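Inulin fructotransferase (Bacillus sp. snu-7, PDB 2INV) probably converts inulin to difructose anhydride by intramolecular fructosyl transfer, splitting terminal fructose disaccharide units from the chain. Local coordinates at residues 95-100 with 303-308; 200-205 with 223-228. All coordinates share one frame; numbering follows the deposited sequence.

Contact 1. Residues 95-100 with 303-308; sequences LDNSNP and YPPFIG. With FRU (beta-D-fructofuranose), chain D.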
loop_
_atom_site.group_PDB
_atom_site.type_symbol
_atom_site.label_atom_id
_atom_site.label_comp_id
_atom_site.label_asym_id
_atom_site.label_seq_id
_atom_site.Cartn_x
_atom_site.Cartn_y
_atom_site.Cartn_z
ATOM N N LEU A 95 3.622 -6.264 29.125
ATOM C CA LEU A 95 3.051 -7.064 30.209
ATOM C C LEU A 95 4.168 -7.634 31.084
ATOM O O LEU A 95 4.107 -7.552 32.310
ATOM C CB LEU A 95 2.196 -8.218 29.656
ATOM C CG LEU A 95 1.766 -9.263 30.695
ATOM C CD1 LEU A 95 0.694 -8.687 31.601
ATOM C CD2 LEU A 95 1.238 -10.503 29.987
ATOM N N ASP A 96 5.174 -8.219 30.435
ATOM C CA ASP A 96 6.324 -8.828 31.113
ATOM C C ASP A 96 7.185 -7.872 31.918
ATOM O O ASP A 96 7.971 -8.292 32.766
ATOM C CB ASP A 96 7.250 -9.520 30.110
ATOM C CG ASP A 96 6.819 -10.926 29.783
ATOM O OD1 ASP A 96 6.215 -11.590 30.653
ATOM O OD2 ASP A 96 7.110 -11.390 28.659
ATOM N N ASN A 97 7.060 -6.588 31.631
ATOM C CA ASN A 97 7.853 -5.591 32.321
ATOM C C ASN A 97 6.987 -4.654 33.151
ATOM O O ASN A 97 7.446 -3.602 33.613
ATOM C CB ASN A 97 8.696 -4.817 31.300
ATOM C CG ASN A 97 9.825 -5.665 30.714
ATOM O OD1 ASN A 97 10.785 -6.007 31.411
ATOM N ND2 ASN A 97 9.707 -6.018 29.436
ATOM N N SER A 98 5.736 -5.060 33.360
ATOM C CA SER A 98 4.775 -4.285 34.147
ATOM C C SER A 98 4.158 -5.142 35.248
ATOM O O SER A 98 4.446 -6.337 35.367
ATOM C CB SER A 98 3.643 -3.770 33.256
ATOM O OG SER A 98 4.127 -2.895 32.259
ATOM N N ASN A 99 3.322 -4.505 36.064
ATOM C CA ASN A 99 2.618 -5.166 37.156
ATOM C C ASN A 99 1.191 -5.476 36.701
ATOM O O ASN A 99 0.338 -4.593 36.659
ATOM C CB ASN A 99 2.577 -4.268 38.400
ATOM C CG ASN A 99 1.946 -4.958 39.605
ATOM O OD1 ASN A 99 1.083 -5.835 39.465
ATOM N ND2 ASN A 99 2.373 -4.556 40.798
ATOM N N PRO A 100 0.937 -6.732 36.309
ATOM C CA PRO A 100 -0.353 -7.252 35.841
ATOM C C PRO A 100 -1.597 -7.113 36.730
ATOM O O PRO A 100 -2.710 -7.392 36.271
ATOM C CB PRO A 100 -0.036 -8.715 35.561
ATOM C CG PRO A 100 1.308 -8.621 34.962
ATOM C CD PRO A 100 2.032 -7.608 35.845
ATOM N N TYR A 303 12.882 2.482 26.191
ATOM C CA TYR A 303 12.160 1.679 27.181
ATOM C C TYR A 303 13.173 1.016 28.120
ATOM O O TYR A 303 13.884 0.093 27.733
ATOM C CB TYR A 303 11.305 0.649 26.446
ATOM C CG TYR A 303 10.308 -0.133 27.276
ATOM C CD1 TYR A 303 9.437 0.498 28.167
ATOM C CD2 TYR A 303 10.181 -1.514 27.102
ATOM C CE1 TYR A 303 8.460 -0.234 28.863
ATOM C CE2 TYR A 303 9.210 -2.245 27.783
ATOM C CZ TYR A 303 8.354 -1.602 28.660
ATOM O OH TYR A 303 7.390 -2.335 29.311
ATOM N N PRO A 304 13.246 1.499 29.370
ATOM C CA PRO A 304 14.125 1.052 30.455
ATOM C C PRO A 304 14.544 -0.426 30.517
ATOM O O PRO A 304 15.734 -0.728 30.634
ATOM C CB PRO A 304 13.367 1.517 31.691
ATOM C CG PRO A 304 12.901 2.860 31.242
ATOM C CD PRO A 304 12.378 2.596 29.839
ATOM N N PRO A 305 13.583 -1.364 30.470
ATOM C CA PRO A 305 13.946 -2.784 30.522
ATOM C C PRO A 305 15.078 -3.151 29.568
ATOM O O PRO A 305 15.889 -4.043 29.845
ATOM C CB PRO A 305 12.647 -3.473 30.143
ATOM C CG PRO A 305 11.639 -2.633 30.815
ATOM C CD PRO A 305 12.119 -1.201 30.570
ATOM N N PHE A 306 15.144 -2.428 28.457
ATOM C CA PHE A 306 16.145 -2.676 27.427
ATOM C C PHE A 306 17.278 -1.684 27.377
ATOM O O PHE A 306 18.110 -1.744 26.473
ATOM C CB PHE A 306 15.459 -2.702 26.082
ATOM C CG PHE A 306 14.553 -3.842 25.940
ATOM C CD1 PHE A 306 15.063 -5.115 25.721
ATOM C CD2 PHE A 306 13.192 -3.687 26.151
ATOM C CE1 PHE A 306 14.239 -6.216 25.723
ATOM C CE2 PHE A 306 12.352 -4.795 26.155
ATOM C CZ PHE A 306 12.879 -6.059 25.943
ATOM N N ILE A 307 17.324 -0.762 28.324
ATOM C CA ILE A 307 18.409 0.185 28.272
ATOM C C ILE A 307 19.695 -0.558 28.547
ATOM O O ILE A 307 19.751 -1.450 29.394
ATOM C CB ILE A 307 18.224 1.328 29.265
ATOM C CG1 ILE A 307 17.011 2.151 28.840
ATOM C CG2 ILE A 307 19.472 2.187 29.294
ATOM C CD1 ILE A 307 16.655 3.261 29.780
ATOM N N GLY A 308 20.724 -0.204 27.791
ATOM C CA GLY A 308 22.015 -0.832 27.954
ATOM C C GLY A 308 22.296 -1.946 26.961
ATOM O O GLY A 308 23.419 -2.439 26.901
HETATM C C1 FRU D . 8.050 -2.365 23.988
HETATM C C2 FRU D . 7.982 -1.781 22.512
HETATM C C3 FRU D . 7.943 -2.870 21.402
HETATM C C4 FRU D . 8.726 -2.268 20.214
HETATM C C5 FRU D . 9.688 -1.355 20.915
HETATM C C6 FRU D . 9.673 0.008 20.206
HETATM O O1 FRU D . 8.968 -3.487 24.082
HETATM O O3 FRU D . 6.935 -3.743 20.956
HETATM O O4 FRU D . 9.315 -3.257 19.389
HETATM O O5 FRU D . 9.290 -1.276 22.330
HETATM O O6 FRU D . 10.865 0.611 20.504
HETATM O O HOH W 1 7.015 -1.321 31.884
#
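With CG anti to the carbonyl carbon (chi1 -71°), the side chain of N97 is carried toward P305, while Y303 has CG anti to its backbone N (chi1 -170°) and reaches out with its hydroxyl to meet the base of the asparagine. Y303 OH lies 3.4 Å from N97 CB, and N97 OD1 rests 3.4 Å from P305 CB, so the amide packs against the proline ring. A single water ties the two segments together: it donates to N97 O at 2.9 Å and is hydrogen-bonded to Y303 OH at 2.8 Å. The amide of N97 is held from outside the two segments, ND2 bonding both to S93 O of the preceding helical turn and to N155 OD1 of a separate loop. The fold is a right-handed parallel beta-helix; here the turn that follows helix 92-96 meets a long loop that leaves the coil between strands 285-299 and 320-323, at the surface. Within that loop P305 CD sits 3.8 Å above the plane of the Y303 ring, over its centre, and Y303 CD2 lies in plane at the edge of the F306 ring. The tyrosine, part of the glycan pocket, approaches the bound fructose through CD2, 3.8 Å from O1, by van der Waals contact. F306 also makes a cation-pi interaction with R252, another residue of that pocket.

Contact 2. Residues 200-205 with 223-228; sequences NMIAEC and NHMGAG. With FRU (beta-D-fructofuranose), chain D.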
loop_
_atom_site.group_PDB
_atom_site.type_symbol
_atom_site.label_atom_id
_atom_site.label_comp_id
_atom_site.label_asym_id
_atom_site.label_seq_id
_atom_site.Cartn_x
_atom_site.Cartn_y
_atom_site.Cartn_z
ATOM N N ASN A 200 0.719 -6.341 7.585
ATOM C CA ASN A 200 0.892 -7.209 8.753
ATOM C C ASN A 200 1.482 -6.489 9.956
ATOM O O ASN A 200 2.065 -5.411 9.825
ATOM C CB ASN A 200 1.795 -8.416 8.439
ATOM C CG ASN A 200 1.374 -9.162 7.199
ATOM O OD1 ASN A 200 0.417 -10.074 7.349
ATOM N ND2 ASN A 200 1.911 -8.928 6.113
HETATM N N MSE A 201 1.334 -7.121 11.119
HETATM C CA MSE A 201 1.869 -6.615 12.378
HETATM C C MSE A 201 2.792 -7.684 12.940
HETATM O O MSE A 201 2.329 -8.682 13.508
HETATM C CB MSE A 201 0.739 -6.329 13.362
HETATM C CG MSE A 201 1.188 -6.019 14.784
HETATM SE SE MSE A 201 2.350 -4.506 14.906
HETATM C CE MSE A 201 1.027 -3.115 14.811
ATOM N N ILE A 202 4.091 -7.469 12.753
ATOM C CA ILE A 202 5.111 -8.409 13.193
ATOM C C ILE A 202 6.010 -7.707 14.202
ATOM O O ILE A 202 6.943 -6.992 13.815
ATOM C CB ILE A 202 5.982 -8.831 12.008
ATOM C CG1 ILE A 202 5.099 -9.022 10.776
ATOM C CG2 ILE A 202 6.741 -10.103 12.339
ATOM C CD1 ILE A 202 5.857 -9.256 9.505
ATOM N N ALA A 203 5.758 -7.903 15.490
ATOM C CA ALA A 203 6.589 -7.234 16.474
ATOM C C ALA A 203 6.830 -8.023 17.741
ATOM O O ALA A 203 6.093 -8.969 18.063
ATOM C CB ALA A 203 5.993 -5.885 16.814
ATOM N N GLU A 204 7.873 -7.611 18.458
ATOM C CA GLU A 204 8.253 -8.265 19.692
ATOM C C GLU A 204 8.597 -9.707 19.333
ATOM O O GLU A 204 8.259 -10.657 20.036
ATOM C CB GLU A 204 7.111 -8.149 20.711
ATOM C CG GLU A 204 6.904 -6.673 21.114
ATOM C CD GLU A 204 5.865 -6.457 22.202
ATOM O OE1 GLU A 204 5.367 -7.451 22.774
ATOM O OE2 GLU A 204 5.555 -5.281 22.498
ATOM N N CYS A 205 9.298 -9.827 18.207
ATOM C CA CYS A 205 9.774 -11.096 17.672
ATOM C C CYS A 205 11.289 -10.982 17.555
ATOM O O CYS A 205 11.814 -9.878 17.334
ATOM C CB CYS A 205 9.180 -11.349 16.290
ATOM S SG CYS A 205 7.458 -11.915 16.286
ATOM N N ASN A 223 3.587 -2.832 6.148
ATOM C CA ASN A 223 3.768 -3.591 7.383
ATOM C C ASN A 223 4.325 -2.792 8.565
ATOM O O ASN A 223 5.017 -1.788 8.386
ATOM C CB ASN A 223 4.692 -4.790 7.146
ATOM C CG ASN A 223 4.234 -5.672 6.000
ATOM O OD1 ASN A 223 3.206 -6.475 6.246
ATOM N ND2 ASN A 223 4.795 -5.629 4.902
ATOM N N HIS A 224 4.010 -3.273 9.771
ATOM C CA HIS A 224 4.451 -2.700 11.051
ATOM C C HIS A 224 5.468 -3.696 11.631
ATOM O O HIS A 224 5.078 -4.809 11.983
ATOM C CB HIS A 224 3.278 -2.635 12.041
ATOM C CG HIS A 224 2.459 -1.377 11.979
ATOM N ND1 HIS A 224 2.953 -0.141 12.336
ATOM C CD2 HIS A 224 1.147 -1.180 11.691
ATOM C CE1 HIS A 224 1.986 0.760 12.275
ATOM N NE2 HIS A 224 0.880 0.155 11.887
HETATM N N MSE A 225 6.748 -3.344 11.744
HETATM C CA MSE A 225 7.720 -4.317 12.294
HETATM C C MSE A 225 8.662 -3.827 13.397
HETATM O O MSE A 225 9.183 -2.705 13.360
HETATM C CB MSE A 225 8.614 -4.905 11.194
HETATM C CG MSE A 225 7.864 -5.678 10.120
HETATM SE SE MSE A 225 9.115 -6.433 8.865
HETATM C CE MSE A 225 8.185 -6.047 7.241
ATOM N N GLY A 226 8.903 -4.724 14.350
ATOM C CA GLY A 226 9.799 -4.474 15.465
ATOM C C GLY A 226 10.411 -5.819 15.827
ATOM O O GLY A 226 9.696 -6.748 16.209
ATOM N N ALA A 227 11.730 -5.933 15.705
ATOM C CA ALA A 227 12.419 -7.195 15.984
ATOM C C ALA A 227 13.190 -7.244 17.302
ATOM O O ALA A 227 12.796 -6.633 18.301
ATOM C CB ALA A 227 13.361 -7.521 14.841
ATOM N N GLY A 228 14.282 -8.008 17.300
ATOM C CA GLY A 228 15.105 -8.130 18.488
ATOM C C GLY A 228 16.566 -7.791 18.229
ATOM O O GLY A 228 17.056 -7.920 17.100
HETATM C C1 FRU D . 8.050 -2.365 23.988
HETATM C C2 FRU D . 7.982 -1.781 22.512
HETATM C C3 FRU D . 7.943 -2.870 21.402
HETATM C C4 FRU D . 8.726 -2.268 20.214
HETATM C C5 FRU D . 9.688 -1.355 20.915
HETATM C C6 FRU D . 9.673 0.008 20.206
HETATM O O1 FRU D . 8.968 -3.487 24.082
HETATM O O3 FRU D . 6.935 -3.743 20.956
HETATM O O4 FRU D . 9.315 -3.257 19.389
HETATM O O5 FRU D . 9.290 -1.276 22.330
HETATM O O6 FRU D . 10.865 0.611 20.504
#
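N223 OD1 is gripped twice by N200, accepting hydrogen bonds from N200 N and N200 ND2, each at 2.8 Å, with both donors somewhat tilted from its carbonyl plane. The two side chains lie alongside each other, pointing the same way, with amide planes 7° apart. N223 N in turn donates to N247 OD1, so the pattern repeats on the next coil: an asparagine ladder, a known feature of parallel beta-helices. Replacing N223 by an alanine is likely to leave N200 N and ND2 without the acceptor they share, and V197 O without the donor it has in N223 ND2.

Beyond the ladder, strands 201-203 and 224-226 run parallel at 9°, joined by near-straight bonds from H224 N to N200 O (2.9 Å) and I202 N to H224 O (2.9 Å), then from G226 N to I202 O (3.0 Å). On one face the bent chain of selenomethionine M201 lays SE 3.5 Å from H224 CB, its CE obliquely near the imidazole; on the other, I202 CB packs against selenomethionine M225 CG. Just beyond A203, the extended side chain of E204 accepts a 2.6 Å bond at OE2 from fructose O3, while a CB on G226 would collide with O4 of this sugar.

I202 and M225 pack on strand 207-211, whereas H224 faces the second subunit, and its NE2 makes a weak hydrogen bond to L195 O of that subunit. Strand 174-181 flanks 201-203, and strand 248-249 continues the sheet past 224-226.

Contact 2 belongs to the buried body of the beta-helix and joins strands of consecutive coils; contact 1 lies at the surface, with its centre about 23 Å from that of the chain, between the turn after helix 92-96 and a loop. Their chemistry follows their place: regular backbone bonds and paired amides in 200-205 with 223-228, against van der Waals contacts and a bridging water in 95-100 with 303-308. Their centres are about 18 Å apart and they do not touch, yet both reach the same fructose, E204 through a hydrogen bond and Y303 through ring carbons. S93, just before segment 95-100, bonds to N97, E204 and the sugar, linking the two sites.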